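De novo designed switch protein caging a hemagglutinin binder (sCageHA267_1S) (PDB 7CBC) probably acts as a switchable biosensor component, a designed helical-bundle cage that holds a hemagglutinin-binding element sequestered until the switch opens. Local coordinates at residues E10-L15 and K106-T111; A5-E10 and L86-E91; K102-A107 and E198-L203; Q16-R21 and E110-N115. One frame throughout, in Å; residues are numbered along the deposited sequence.

Interaction 1. Residues E10-L15 and K106-T111; sequences EASTKL and KAIAET
Ile108 of helix 99-142 reaches across to helix 3-46 and meets two residues one turn apart, Ser12 and Leu15. Its branches divide the work. Because CG1 lies beside the backbone N (chi1 -65°) and the chain runs on fully extended, the terminal methyl CD1 is carried to the serine, 3.2 Å from Ser12 OG, with no hydrogen bond possible between them. The other branch, CG2, meets one methyl of the leucine: Leu15 CD1 stands 3.7 Å from Ile108 CG2, the two side chains slanting past each other. This is the compact part of the contact, and all three residues are buried. An alanine in place of Ile108 would remove both branches and would probably leave Leu15 CD1 and the serine hydroxyl facing a gap between the helices.

Away from this triangle the two segments soon part. Ala11 is directed at the opposite helix but comes no nearer than 4.8 Å. On the outer side of helix 99-142, Lys106 is exposed and makes a long pairing with Glu110, 3.8 Å from NZ to OE2. The methyl-lined interior is closed by helix 50-93, whose Leu86 touches both Leu15 and Ile108, and Leu210 of helix 195-239 packs on Ser12, beside which an ethanol molecule is bound, probably from the crystallisation liquor. Cohesion between these two segments is thus apolar: they exchange no hydrogen bond, and a small hydroxyl is packed against a methyl group in the bundle interior.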
loop_
_atom_site.group_PDB
_atom_site.type_symbol
_atom_site.label_atom_id
_atom_site.label_comp_id
_atom_site.label_asym_id
_atom_site.label_seq_id
_atom_site.Cartn_x
_atom_site.Cartn_y
_atom_site.Cartn_z
ATOM N N GLU A 10 7.350 0.423 20.515
ATOM C CA GLU A 10 6.113 -0.347 20.510
ATOM C C GLU A 10 5.030 0.345 19.677
ATOM O O GLU A 10 4.283 -0.312 18.936
ATOM C CB GLU A 10 5.684 -0.564 21.963
ATOM C CG GLU A 10 4.329 -1.181 22.221
ATOM C CD GLU A 10 3.879 -0.909 23.666
ATOM O OE1 GLU A 10 2.721 -0.467 23.870
ATOM O OE2 GLU A 10 4.699 -1.107 24.597
ATOM N N ALA A 11 4.958 1.676 19.744
ATOM C CA ALA A 11 4.059 2.406 18.855
ATOM C C ALA A 11 4.445 2.199 17.394
ATOM O O ALA A 11 3.593 1.894 16.547
ATOM C CB ALA A 11 4.063 3.893 19.209
ATOM N N SER A 12 5.735 2.347 17.080
ATOM C CA SER A 12 6.169 2.317 15.686
ATOM C C SER A 12 5.927 0.956 15.045
ATOM O O SER A 12 5.435 0.877 13.912
ATOM C CB SER A 12 7.644 2.701 15.599
ATOM O OG SER A 12 7.772 4.105 15.670
ATOM N N THR A 13 6.271 -0.126 15.741
ATOM C CA THR A 13 6.058 -1.449 15.159
ATOM C C THR A 13 4.569 -1.746 15.011
ATOM O O THR A 13 4.133 -2.277 13.978
ATOM C CB THR A 13 6.760 -2.526 15.996
ATOM O OG1 THR A 13 6.269 -2.508 17.342
ATOM C CG2 THR A 13 8.280 -2.292 16.032
ATOM N N LYS A 14 3.764 -1.380 16.007
ATOM C CA LYS A 14 2.320 -1.568 15.883
ATOM C C LYS A 14 1.748 -0.771 14.716
ATOM O O LYS A 14 0.856 -1.248 14.002
ATOM C CB LYS A 14 1.627 -1.180 17.187
ATOM C CG LYS A 14 1.768 -2.243 18.262
ATOM C CD LYS A 14 0.475 -2.461 19.018
ATOM C CE LYS A 14 0.416 -1.603 20.263
ATOM N NZ LYS A 14 -0.517 -2.197 21.278
ATOM N N LEU A 15 2.235 0.455 14.519
ATOM C CA LEU A 15 1.796 1.239 13.376
ATOM C C LEU A 15 2.256 0.618 12.068
ATOM O O LEU A 15 1.539 0.696 11.055
ATOM C CB LEU A 15 2.306 2.668 13.501
ATOM C CG LEU A 15 1.586 3.509 14.561
ATOM C CD1 LEU A 15 2.054 4.927 14.431
ATOM C CD2 LEU A 15 0.068 3.436 14.421
ATOM N N LYS A 106 5.744 13.015 18.311
ATOM C CA LYS A 106 5.186 13.899 17.288
ATOM C C LYS A 106 5.701 13.518 15.907
ATOM O O LYS A 106 4.964 13.583 14.912
ATOM C CB LYS A 106 5.506 15.358 17.606
ATOM C CG LYS A 106 5.202 16.336 16.466
ATOM C CD LYS A 106 5.229 17.802 16.942
ATOM C CE LYS A 106 6.655 18.325 17.203
ATOM N NZ LYS A 106 7.402 18.628 15.942
ATOM N N ALA A 107 6.965 13.104 15.822
ATOM C CA ALA A 107 7.492 12.677 14.535
ATOM C C ALA A 107 6.825 11.395 14.072
ATOM O O ALA A 107 6.658 11.188 12.870
ATOM C CB ALA A 107 9.006 12.492 14.611
ATOM N N ILE A 108 6.430 10.528 15.000
ATOM C CA ILE A 108 5.743 9.309 14.593
ATOM C C ILE A 108 4.320 9.624 14.158
ATOM O O ILE A 108 3.810 9.048 13.188
ATOM C CB ILE A 108 5.775 8.284 15.736
ATOM C CG1 ILE A 108 7.203 7.861 16.015
ATOM C CG2 ILE A 108 4.951 7.049 15.408
ATOM C CD1 ILE A 108 7.243 6.868 17.107
ATOM N N ALA A 109 3.652 10.538 14.865
ATOM C CA ALA A 109 2.278 10.865 14.503
ATOM C C ALA A 109 2.219 11.556 13.150
ATOM O O ALA A 109 1.384 11.206 12.309
ATOM C CB ALA A 109 1.633 11.730 15.585
ATOM N N GLU A 110 3.094 12.538 12.915
ATOM C CA GLU A 110 3.113 13.201 11.611
ATOM C C GLU A 110 3.418 12.223 10.494
ATOM O O GLU A 110 2.873 12.333 9.384
ATOM C CB GLU A 110 4.165 14.300 11.576
ATOM C CG GLU A 110 3.829 15.593 12.260
ATOM C CD GLU A 110 4.937 16.597 12.031
ATOM O OE1 GLU A 110 5.093 17.063 10.878
ATOM O OE2 GLU A 110 5.682 16.881 12.988
ATOM N N THR A 111 4.355 11.309 10.738
ATOM C CA THR A 111 4.726 10.371 9.689
ATOM C C THR A 111 3.570 9.427 9.384
ATOM O O THR A 111 3.257 9.169 8.212
ATOM C CB THR A 111 5.985 9.602 10.103
ATOM O OG1 THR A 111 7.118 10.480 10.060
ATOM C CG2 THR A 111 6.239 8.484 9.154
#

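Interaction 2. Residues A5-E10 and L86-E91; sequences ARKLLE and LEEARE
Lys7 of helix 3-46 lies against Ala89 of helix 50-93, where the two helices run antiparallel, with segment axes 9.6 Å apart at an angle of 172°. Taken in chain order, segment 86-91 opens with Leu86, which faces the bundle interior, and Glu87, which is occupied within its own helix: Arg90 grips it side-on, NE and NH2 both donating to the one oxygen OE2 from the same face of the carboxylate.

Glu88 is the first to meet the other helix. Its extended chain brings OE1 to 3.5 Å from Glu10 OE1, two like charges with their carboxylate planes steeply turned against each other, while Lys7 NZ stays 4.6 Å from Glu88 OE1, too far for a salt bridge. The firm partner of Glu88 is Lys84, one turn earlier.

At Ala89 the fit is tight. CG of Lys7 is anti to the backbone N (chi1 163°), and the chain then bends at its next two torsions, laying the methylenes over the alanine with Lys7 CD only 3.2 Å from Ala89 CA and 3.5 Å from its CB. The bend also turns the ammonium back to its own helix, where NZ meets Glu10 OE1 at 2.8 Å from well above the carboxylate plane. Past Ala89, Arg90 turns away and rests on Leu105 of helix 99-142.

Lys7 therefore serves two purposes, its carbon chain as packing and its charge as mate to Glu10. That positive charge, together with Lys84, probably offsets the repulsion between the two glutamates.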
loop_
_atom_site.group_PDB
_atom_site.type_symbol
_atom_site.label_atom_id
_atom_site.label_comp_id
_atom_site.label_asym_id
_atom_site.label_seq_id
_atom_site.Cartn_x
_atom_site.Cartn_y
_atom_site.Cartn_z
ATOM N N ALA A 5 11.429 4.794 25.823
ATOM C CA ALA A 5 11.956 4.342 24.543
ATOM C C ALA A 5 11.248 3.077 24.078
ATOM O O ALA A 5 10.975 2.918 22.882
ATOM C CB ALA A 5 13.461 4.111 24.641
ATOM N N ARG A 6 10.954 2.160 25.004
ATOM C CA ARG A 6 10.262 0.934 24.622
ATOM C C ARG A 6 8.851 1.225 24.158
ATOM O O ARG A 6 8.307 0.508 23.314
ATOM C CB ARG A 6 10.214 -0.043 25.790
ATOM C CG ARG A 6 11.550 -0.559 26.195
ATOM C CD ARG A 6 11.425 -1.594 27.303
ATOM N NE ARG A 6 11.830 -2.885 26.779
ATOM C CZ ARG A 6 13.083 -3.329 26.816
ATOM N NH1 ARG A 6 14.041 -2.581 27.358
ATOM N NH2 ARG A 6 13.387 -4.513 26.304
ATOM N N LYS A 7 8.240 2.259 24.715
ATOM C CA LYS A 7 6.887 2.608 24.328
ATOM C C LYS A 7 6.872 3.200 22.925
ATOM O O LYS A 7 6.004 2.858 22.118
ATOM C CB LYS A 7 6.306 3.533 25.408
ATOM C CG LYS A 7 5.062 4.371 25.126
ATOM C CD LYS A 7 4.113 3.864 24.039
ATOM C CE LYS A 7 3.522 2.477 24.191
ATOM N NZ LYS A 7 2.846 2.134 22.910
ATOM N N LEU A 8 7.858 4.033 22.595
ATOM C CA LEU A 8 7.951 4.583 21.250
ATOM C C LEU A 8 8.126 3.484 20.213
ATOM O O LEU A 8 7.385 3.427 19.222
ATOM C CB LEU A 8 9.102 5.582 21.177
ATOM C CG LEU A 8 8.787 6.863 21.935
ATOM C CD1 LEU A 8 10.057 7.675 22.190
ATOM C CD2 LEU A 8 7.762 7.661 21.157
ATOM N N LEU A 9 9.096 2.593 20.429
ATOM C CA LEU A 9 9.290 1.490 19.497
ATOM C C LEU A 9 8.034 0.635 19.393
ATOM O O LEU A 9 7.667 0.186 18.306
ATOM C CB LEU A 9 10.487 0.649 19.929
ATOM C CG LEU A 9 10.915 -0.487 19.007
ATOM C CD1 LEU A 9 11.287 0.040 17.623
ATOM C CD2 LEU A 9 12.085 -1.250 19.625
ATOM N N GLU A 10 7.350 0.423 20.515
ATOM C CA GLU A 10 6.113 -0.347 20.510
ATOM C C GLU A 10 5.030 0.345 19.677
ATOM O O GLU A 10 4.283 -0.312 18.936
ATOM C CB GLU A 10 5.684 -0.564 21.963
ATOM C CG GLU A 10 4.329 -1.181 22.221
ATOM C CD GLU A 10 3.879 -0.909 23.666
ATOM O OE1 GLU A 10 2.721 -0.467 23.870
ATOM O OE2 GLU A 10 4.699 -1.107 24.597
ATOM N N LEU A 86 -1.439 5.638 18.795
ATOM C CA LEU A 86 -0.710 6.833 19.201
ATOM C C LEU A 86 -1.215 7.381 20.530
ATOM O O LEU A 86 -0.480 8.114 21.208
ATOM C CB LEU A 86 -0.785 7.891 18.096
ATOM C CG LEU A 86 0.046 7.468 16.871
ATOM C CD1 LEU A 86 -0.505 8.012 15.545
ATOM C CD2 LEU A 86 1.493 7.870 17.049
ATOM N N GLU A 87 -2.433 7.006 20.938
ATOM C CA GLU A 87 -3.008 7.520 22.174
ATOM C C GLU A 87 -2.497 6.756 23.386
ATOM O O GLU A 87 -2.152 7.360 24.408
ATOM C CB GLU A 87 -4.536 7.470 22.115
ATOM C CG GLU A 87 -5.147 8.812 21.804
ATOM C CD GLU A 87 -4.579 9.922 22.673
ATOM O OE1 GLU A 87 -4.558 9.760 23.912
ATOM O OE2 GLU A 87 -4.138 10.955 22.115
ATOM N N GLU A 88 -2.450 5.427 23.295
ATOM C CA GLU A 88 -1.780 4.661 24.338
ATOM C C GLU A 88 -0.340 5.122 24.493
ATOM O O GLU A 88 0.162 5.269 25.612
ATOM C CB GLU A 88 -1.840 3.170 24.016
ATOM C CG GLU A 88 -0.849 2.328 24.803
ATOM C CD GLU A 88 -1.077 0.834 24.630
ATOM O OE1 GLU A 88 -0.424 0.055 25.354
ATOM O OE2 GLU A 88 -1.910 0.459 23.770
ATOM N N ALA A 89 0.336 5.367 23.373
ATOM C CA ALA A 89 1.694 5.893 23.423
ATOM C C ALA A 89 1.734 7.253 24.100
ATOM O O ALA A 89 2.560 7.497 24.986
ATOM C CB ALA A 89 2.273 5.976 22.009
ATOM N N ARG A 90 0.838 8.152 23.694
ATOM C CA ARG A 90 0.824 9.502 24.235
ATOM C C ARG A 90 0.453 9.507 25.714
ATOM O O ARG A 90 0.938 10.356 26.472
ATOM C CB ARG A 90 -0.140 10.360 23.411
ATOM C CG ARG A 90 -0.133 11.840 23.741
ATOM C CD ARG A 90 -0.481 12.709 22.532
ATOM N NE ARG A 90 -1.441 12.064 21.639
ATOM C CZ ARG A 90 -1.173 11.685 20.390
ATOM N NH1 ARG A 90 0.029 11.891 19.864
ATOM N NH2 ARG A 90 -2.111 11.101 19.662
ATOM N N GLU A 91 -0.378 8.551 26.147
ATOM C CA GLU A 91 -0.764 8.466 27.553
ATOM C C GLU A 91 0.453 8.266 28.448
ATOM O O GLU A 91 0.494 8.767 29.580
ATOM C CB GLU A 91 -1.767 7.327 27.756
ATOM C CG GLU A 91 -2.400 7.268 29.154
ATOM C CD GLU A 91 -1.636 6.394 30.163
ATOM O OE1 GLU A 91 -0.457 6.041 29.926
ATOM O OE2 GLU A 91 -2.231 6.056 31.212
#

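Interaction 3. Residues K102-A107 and E198-L203; sequences KLLLKA and ELAREL
Leu104 holds CG beside the backbone N and opposite the carbonyl carbon (chi1 -67°), which carries its fork over the neighbouring helix at Ala200, and the like torsion of Leu203 (chi1 -75°) directs its CD1 toward Leu104 CD1. Both methyls of the Leu104 fork are used. CD1 touches the alanine methyl, 3.9 Å from Leu104 CD1 to Ala200 CB, while the second methyl reaches the backbone, with Leu104 CD2 3.9 Å from Ala200 O. One turn further along helix 195-239, Leu203 adds its own methyl, and Leu104 CD1 is 4.0 Å from Leu203 CD1. A single methyl of Leu104 therefore faces both Ala200 and Leu203, two residues on one flank of the same helix.

The small alanine matters here. Within the two segments the nearest backbone pair is Leu104 CA and Ala200 CA, 7.3 Å apart, and the leucine packs over a methyl group instead of a longer chain. All three residues are buried, the separations are those of ordinary van der Waals contact, and no hydrogen bond joins the segments: this is plain leucine-on-alanine core packing of a helical bundle. On the side of helix 195-239 turned away from Leu104, Arg201 NH1 meets Glu198 OE2 at 2.8 Å, and Glu190 pairs with NE of the same arginine.

The contact is enclosed by other parts of the bundle. Helix 3-46 packs in through Leu8 on Leu104 and Ala5 on Leu203, and helix 146-190 adds Ile189 on Ala200. Phe285, in the connection after helix 274-284, touches Leu203.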
loop_
_atom_site.group_PDB
_atom_site.type_symbol
_atom_site.label_atom_id
_atom_site.label_comp_id
_atom_site.label_asym_id
_atom_site.label_seq_id
_atom_site.Cartn_x
_atom_site.Cartn_y
_atom_site.Cartn_z
ATOM N N LYS A 102 8.390 13.282 23.696
ATOM C CA LYS A 102 7.312 13.996 23.015
ATOM C C LYS A 102 7.707 14.359 21.587
ATOM O O LYS A 102 6.865 14.355 20.684
ATOM C CB LYS A 102 6.927 15.253 23.807
ATOM C CG LYS A 102 6.275 14.974 25.168
ATOM C CD LYS A 102 6.168 16.241 26.044
ATOM C CE LYS A 102 5.120 17.228 25.510
ATOM N NZ LYS A 102 4.835 18.350 26.466
ATOM N N LEU A 103 8.983 14.679 21.368
ATOM C CA LEU A 103 9.458 15.016 20.032
ATOM C C LEU A 103 9.425 13.804 19.108
ATOM O O LEU A 103 8.955 13.886 17.961
ATOM C CB LEU A 103 10.873 15.567 20.125
ATOM C CG LEU A 103 11.452 16.130 18.841
ATOM C CD1 LEU A 103 10.677 17.376 18.475
ATOM C CD2 LEU A 103 12.920 16.455 19.031
ATOM N N LEU A 104 9.954 12.673 19.577
ATOM C CA LEU A 104 9.904 11.461 18.774
ATOM C C LEU A 104 8.463 11.104 18.436
ATOM O O LEU A 104 8.137 10.843 17.272
ATOM C CB LEU A 104 10.606 10.323 19.513
ATOM C CG LEU A 104 12.108 10.589 19.635
ATOM C CD1 LEU A 104 12.798 9.664 20.635
ATOM C CD2 LEU A 104 12.721 10.461 18.253
ATOM N N LEU A 105 7.572 11.162 19.432
ATOM C CA LEU A 105 6.182 10.778 19.215
ATOM C C LEU A 105 5.485 11.708 18.232
ATOM O O LEU A 105 4.694 11.251 17.397
ATOM C CB LEU A 105 5.423 10.746 20.536
ATOM C CG LEU A 105 3.995 10.222 20.357
ATOM C CD1 LEU A 105 4.004 8.714 20.023
ATOM C CD2 LEU A 105 3.126 10.517 21.578
ATOM N N LYS A 106 5.744 13.015 18.311
ATOM C CA LYS A 106 5.186 13.899 17.288
ATOM C C LYS A 106 5.701 13.518 15.907
ATOM O O LYS A 106 4.964 13.583 14.912
ATOM C CB LYS A 106 5.506 15.358 17.606
ATOM C CG LYS A 106 5.202 16.336 16.466
ATOM C CD LYS A 106 5.229 17.802 16.942
ATOM C CE LYS A 106 6.655 18.325 17.203
ATOM N NZ LYS A 106 7.402 18.628 15.942
ATOM N N ALA A 107 6.965 13.104 15.822
ATOM C CA ALA A 107 7.492 12.677 14.535
ATOM C C ALA A 107 6.825 11.395 14.072
ATOM O O ALA A 107 6.658 11.188 12.870
ATOM C CB ALA A 107 9.006 12.492 14.611
ATOM N N GLU A 198 21.509 10.807 22.500
ATOM C CA GLU A 198 21.998 9.758 21.614
ATOM C C GLU A 198 20.979 8.632 21.478
ATOM O O GLU A 198 20.821 8.069 20.384
ATOM C CB GLU A 198 23.346 9.232 22.098
ATOM C CG GLU A 198 24.547 10.033 21.563
ATOM C CD GLU A 198 24.647 10.003 20.030
ATOM O OE1 GLU A 198 24.282 8.973 19.414
ATOM O OE2 GLU A 198 25.084 11.016 19.433
ATOM N N LEU A 199 20.253 8.305 22.561
ATOM C CA LEU A 199 19.158 7.344 22.428
ATOM C C LEU A 199 18.118 7.837 21.432
ATOM O O LEU A 199 17.673 7.078 20.562
ATOM C CB LEU A 199 18.499 7.070 23.778
ATOM C CG LEU A 199 17.472 5.927 23.727
ATOM C CD1 LEU A 199 18.079 4.701 23.080
ATOM C CD2 LEU A 199 16.956 5.563 25.117
ATOM N N ALA A 200 17.739 9.113 21.531
ATOM C CA ALA A 200 16.752 9.674 20.621
ATOM C C ALA A 200 17.229 9.624 19.173
ATOM O O ALA A 200 16.441 9.305 18.272
ATOM C CB ALA A 200 16.408 11.103 21.039
ATOM N N ARG A 201 18.510 9.943 18.922
ATOM C CA ARG A 201 19.057 9.790 17.574
ATOM C C ARG A 201 18.963 8.346 17.100
ATOM O O ARG A 201 18.646 8.087 15.927
ATOM C CB ARG A 201 20.512 10.251 17.513
ATOM C CG ARG A 201 20.775 11.715 17.852
ATOM C CD ARG A 201 22.304 12.021 17.933
ATOM N NE ARG A 201 22.618 13.374 18.421
ATOM C CZ ARG A 201 23.012 13.667 19.667
ATOM N NH1 ARG A 201 23.155 12.715 20.581
ATOM N NH2 ARG A 201 23.272 14.924 20.011
ATOM N N GLU A 202 19.251 7.395 17.995
ATOM C CA GLU A 202 19.124 5.972 17.686
ATOM C C GLU A 202 17.681 5.606 17.348
ATOM O O GLU A 202 17.421 4.888 16.374
ATOM C CB GLU A 202 19.627 5.133 18.869
ATOM C CG GLU A 202 21.160 4.986 18.914
ATOM C CD GLU A 202 21.727 4.744 20.311
ATOM O OE1 GLU A 202 20.959 4.407 21.250
ATOM O OE2 GLU A 202 22.967 4.883 20.451
ATOM N N LEU A 203 16.726 6.074 18.158
ATOM C CA LEU A 203 15.323 5.792 17.871
ATOM C C LEU A 203 14.898 6.440 16.566
ATOM O O LEU A 203 14.157 5.842 15.776
ATOM C CB LEU A 203 14.459 6.273 19.032
ATOM C CG LEU A 203 14.566 5.332 20.240
ATOM C CD1 LEU A 203 14.217 6.059 21.503
ATOM C CD2 LEU A 203 13.626 4.130 20.029
#

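Interaction 4. Residues Q16-R21 and E110-N115; sequences QRLNIR and ETQDLN
Asn19 and Gln112 face each other across the interior between helices 3-46 and 99-142, which run parallel here, their segment axes 1° apart in direction.

Hydrogen bonds carry the contact. The two side-chain amides approach from opposite directions with planes 30° apart and exchange a reciprocal pair of nearly straight bonds: Gln112 NE2 donates to Asn19 OD1 over 3.0 Å, somewhat tilted from its carbonyl plane, and Asn19 ND2 donates to Gln112 OE1 over 3.1 Å, in the carbonyl plane on a lone pair. CG of Gln112 is anti to the backbone N and the chain folds at its second torsion (chi2 59°), which turns the amide to meet Asn19. A third bond comes from Gln112's own helix, as Asn115 ND2 reaches Gln112 OE1 at 3.2 Å, giving that oxygen two donors.

Outside partners extend the set: Ser82 OG takes Gln112 NE2, Asn214 OD1 takes Asn19 ND2, and Gln211 NE2 donates to Asn115 OD1.

Van der Waals contact adds little: the Leu18 methyl CD2 lies 3.5 Å from Gln112 NE2, beyond the amide nitrogen and roughly in line with its CD-NE2 bond. With a leucine in place of Gln112 the amide is gone, and Asn19 OD1 and Ser82 would probably be left without their mate.

The arrangement resembles the buried hydrogen-bond networks built into some designed helical bundles, where they are thought to help specify which helices pair.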
loop_
_atom_site.group_PDB
_atom_site.type_symbol
_atom_site.label_atom_id
_atom_site.label_comp_id
_atom_site.label_asym_id
_atom_site.label_seq_id
_atom_site.Cartn_x
_atom_site.Cartn_y
_atom_site.Cartn_z
ATOM N N GLN A 16 3.438 -0.009 12.061
ATOM C CA GLN A 16 3.879 -0.669 10.841
ATOM C C GLN A 16 3.004 -1.877 10.526
ATOM O O GLN A 16 2.611 -2.074 9.371
ATOM C CB GLN A 16 5.347 -1.068 10.937
ATOM C CG GLN A 16 5.814 -1.823 9.706
ATOM C CD GLN A 16 7.319 -1.842 9.540
ATOM O OE1 GLN A 16 7.994 -2.760 10.008
ATOM N NE2 GLN A 16 7.854 -0.835 8.851
ATOM N N ARG A 17 2.666 -2.681 11.536
ATOM C CA ARG A 17 1.758 -3.805 11.306
ATOM C C ARG A 17 0.451 -3.323 10.692
ATOM O O ARG A 17 -0.043 -3.889 9.706
ATOM C CB ARG A 17 1.494 -4.542 12.622
ATOM C CG ARG A 17 0.614 -5.798 12.496
ATOM C CD ARG A 17 1.045 -6.701 11.339
ATOM N NE ARG A 17 2.381 -7.273 11.497
ATOM C CZ ARG A 17 2.978 -8.028 10.578
ATOM N NH1 ARG A 17 2.343 -8.306 9.446
ATOM N NH2 ARG A 17 4.201 -8.503 10.786
ATOM N N LEU A 18 -0.116 -2.267 11.270
ATOM C CA LEU A 18 -1.337 -1.681 10.747
ATOM C C LEU A 18 -1.206 -1.359 9.265
ATOM O O LEU A 18 -2.097 -1.673 8.467
ATOM C CB LEU A 18 -1.659 -0.422 11.541
ATOM C CG LEU A 18 -2.907 0.313 11.070
ATOM C CD1 LEU A 18 -3.672 0.693 12.319
ATOM C CD2 LEU A 18 -2.562 1.554 10.250
ATOM N N ASN A 19 -0.096 -0.718 8.886
ATOM C CA ASN A 19 0.132 -0.340 7.499
ATOM C C ASN A 19 0.275 -1.560 6.613
ATOM O O ASN A 19 -0.285 -1.596 5.512
ATOM C CB ASN A 19 1.366 0.546 7.406
ATOM C CG ASN A 19 1.162 1.875 8.083
ATOM O OD1 ASN A 19 0.045 2.413 8.091
ATOM N ND2 ASN A 19 2.235 2.429 8.648
ATOM N N ILE A 20 0.984 -2.585 7.092
ATOM C CA ILE A 20 1.074 -3.842 6.353
ATOM C C ILE A 20 -0.317 -4.406 6.085
ATOM O O ILE A 20 -0.642 -4.812 4.957
ATOM C CB ILE A 20 1.942 -4.854 7.115
ATOM C CG1 ILE A 20 3.399 -4.391 7.131
ATOM C CG2 ILE A 20 1.796 -6.245 6.482
ATOM C CD1 ILE A 20 4.243 -5.165 8.071
ATOM N N ARG A 21 -1.153 -4.469 7.123
ATOM C CA ARG A 21 -2.494 -5.019 6.945
ATOM C C ARG A 21 -3.312 -4.196 5.954
ATOM O O ARG A 21 -4.060 -4.751 5.143
ATOM C CB ARG A 21 -3.207 -5.092 8.288
ATOM C CG ARG A 21 -2.848 -6.320 9.094
ATOM C CD ARG A 21 -3.359 -6.182 10.516
ATOM N NE ARG A 21 -2.977 -7.329 11.333
ATOM C CZ ARG A 21 -2.973 -7.333 12.661
ATOM N NH1 ARG A 21 -3.330 -6.244 13.325
ATOM N NH2 ARG A 21 -2.610 -8.424 13.323
ATOM N N GLU A 110 3.094 12.538 12.915
ATOM C CA GLU A 110 3.113 13.201 11.611
ATOM C C GLU A 110 3.418 12.223 10.494
ATOM O O GLU A 110 2.873 12.333 9.384
ATOM C CB GLU A 110 4.165 14.300 11.576
ATOM C CG GLU A 110 3.829 15.593 12.260
ATOM C CD GLU A 110 4.937 16.597 12.031
ATOM O OE1 GLU A 110 5.093 17.063 10.878
ATOM O OE2 GLU A 110 5.682 16.881 12.988
ATOM N N THR A 111 4.355 11.309 10.738
ATOM C CA THR A 111 4.726 10.371 9.689
ATOM C C THR A 111 3.570 9.427 9.384
ATOM O O THR A 111 3.257 9.169 8.212
ATOM C CB THR A 111 5.985 9.602 10.103
ATOM O OG1 THR A 111 7.118 10.480 10.060
ATOM C CG2 THR A 111 6.239 8.484 9.154
ATOM N N GLN A 112 2.887 8.944 10.422
ATOM C CA GLN A 112 1.773 8.044 10.174
ATOM C C GLN A 112 0.638 8.744 9.445
ATOM O O GLN A 112 -0.042 8.127 8.628
ATOM C CB GLN A 112 1.290 7.434 11.483
ATOM C CG GLN A 112 0.145 6.460 11.340
ATOM C CD GLN A 112 0.456 5.275 10.443
ATOM O OE1 GLN A 112 1.571 5.119 9.934
ATOM N NE2 GLN A 112 -0.546 4.428 10.239
ATOM N N ASP A 113 0.426 10.032 9.700
ATOM C CA ASP A 113 -0.612 10.721 8.950
ATOM C C ASP A 113 -0.240 10.824 7.477
ATOM O O ASP A 113 -1.115 10.718 6.607
ATOM C CB ASP A 113 -0.871 12.097 9.554
ATOM C CG ASP A 113 -2.039 12.805 8.897
ATOM O OD1 ASP A 113 -1.789 13.689 8.055
ATOM O OD2 ASP A 113 -3.202 12.474 9.218
ATOM N N LEU A 114 1.052 11.003 7.171
ATOM C CA LEU A 114 1.485 10.967 5.773
ATOM C C LEU A 114 1.154 9.628 5.132
ATOM O O LEU A 114 0.642 9.570 4.004
ATOM C CB LEU A 114 2.988 11.216 5.668
ATOM C CG LEU A 114 3.575 12.581 5.995
ATOM C CD1 LEU A 114 5.073 12.520 5.735
ATOM C CD2 LEU A 114 2.911 13.664 5.156
ATOM N N ASN A 115 1.465 8.533 5.832
ATOM C CA ASN A 115 1.219 7.210 5.271
ATOM C C ASN A 115 -0.255 7.022 4.931
ATOM O O ASN A 115 -0.585 6.470 3.879
ATOM C CB ASN A 115 1.705 6.136 6.244
ATOM C CG ASN A 115 3.207 6.178 6.436
ATOM O OD1 ASN A 115 3.951 6.541 5.525
ATOM N ND2 ASN A 115 3.659 5.821 7.624
#

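Interactions 1 and 4 join the same helices, 3-46 and 99-142, in successive turns about 8 Å apart between centres, yet they differ sharply: methyl packing in the first, a polar amide network in the second, which lies nearer the centre of the chain. Interaction 3 is also buried and apolar, joining helix 99-142 to helix 195-239. Interaction 2 is the partly buried one, where helix 3-46 meets helix 50-93 and charges gather round a packed lysine chain. Leu86 and Ala89 link interaction 2 to interaction 1 through Ile108, Leu15 and Ala11, and Leu8 and Ala5 link it to interaction 3 through Leu104 and Leu203.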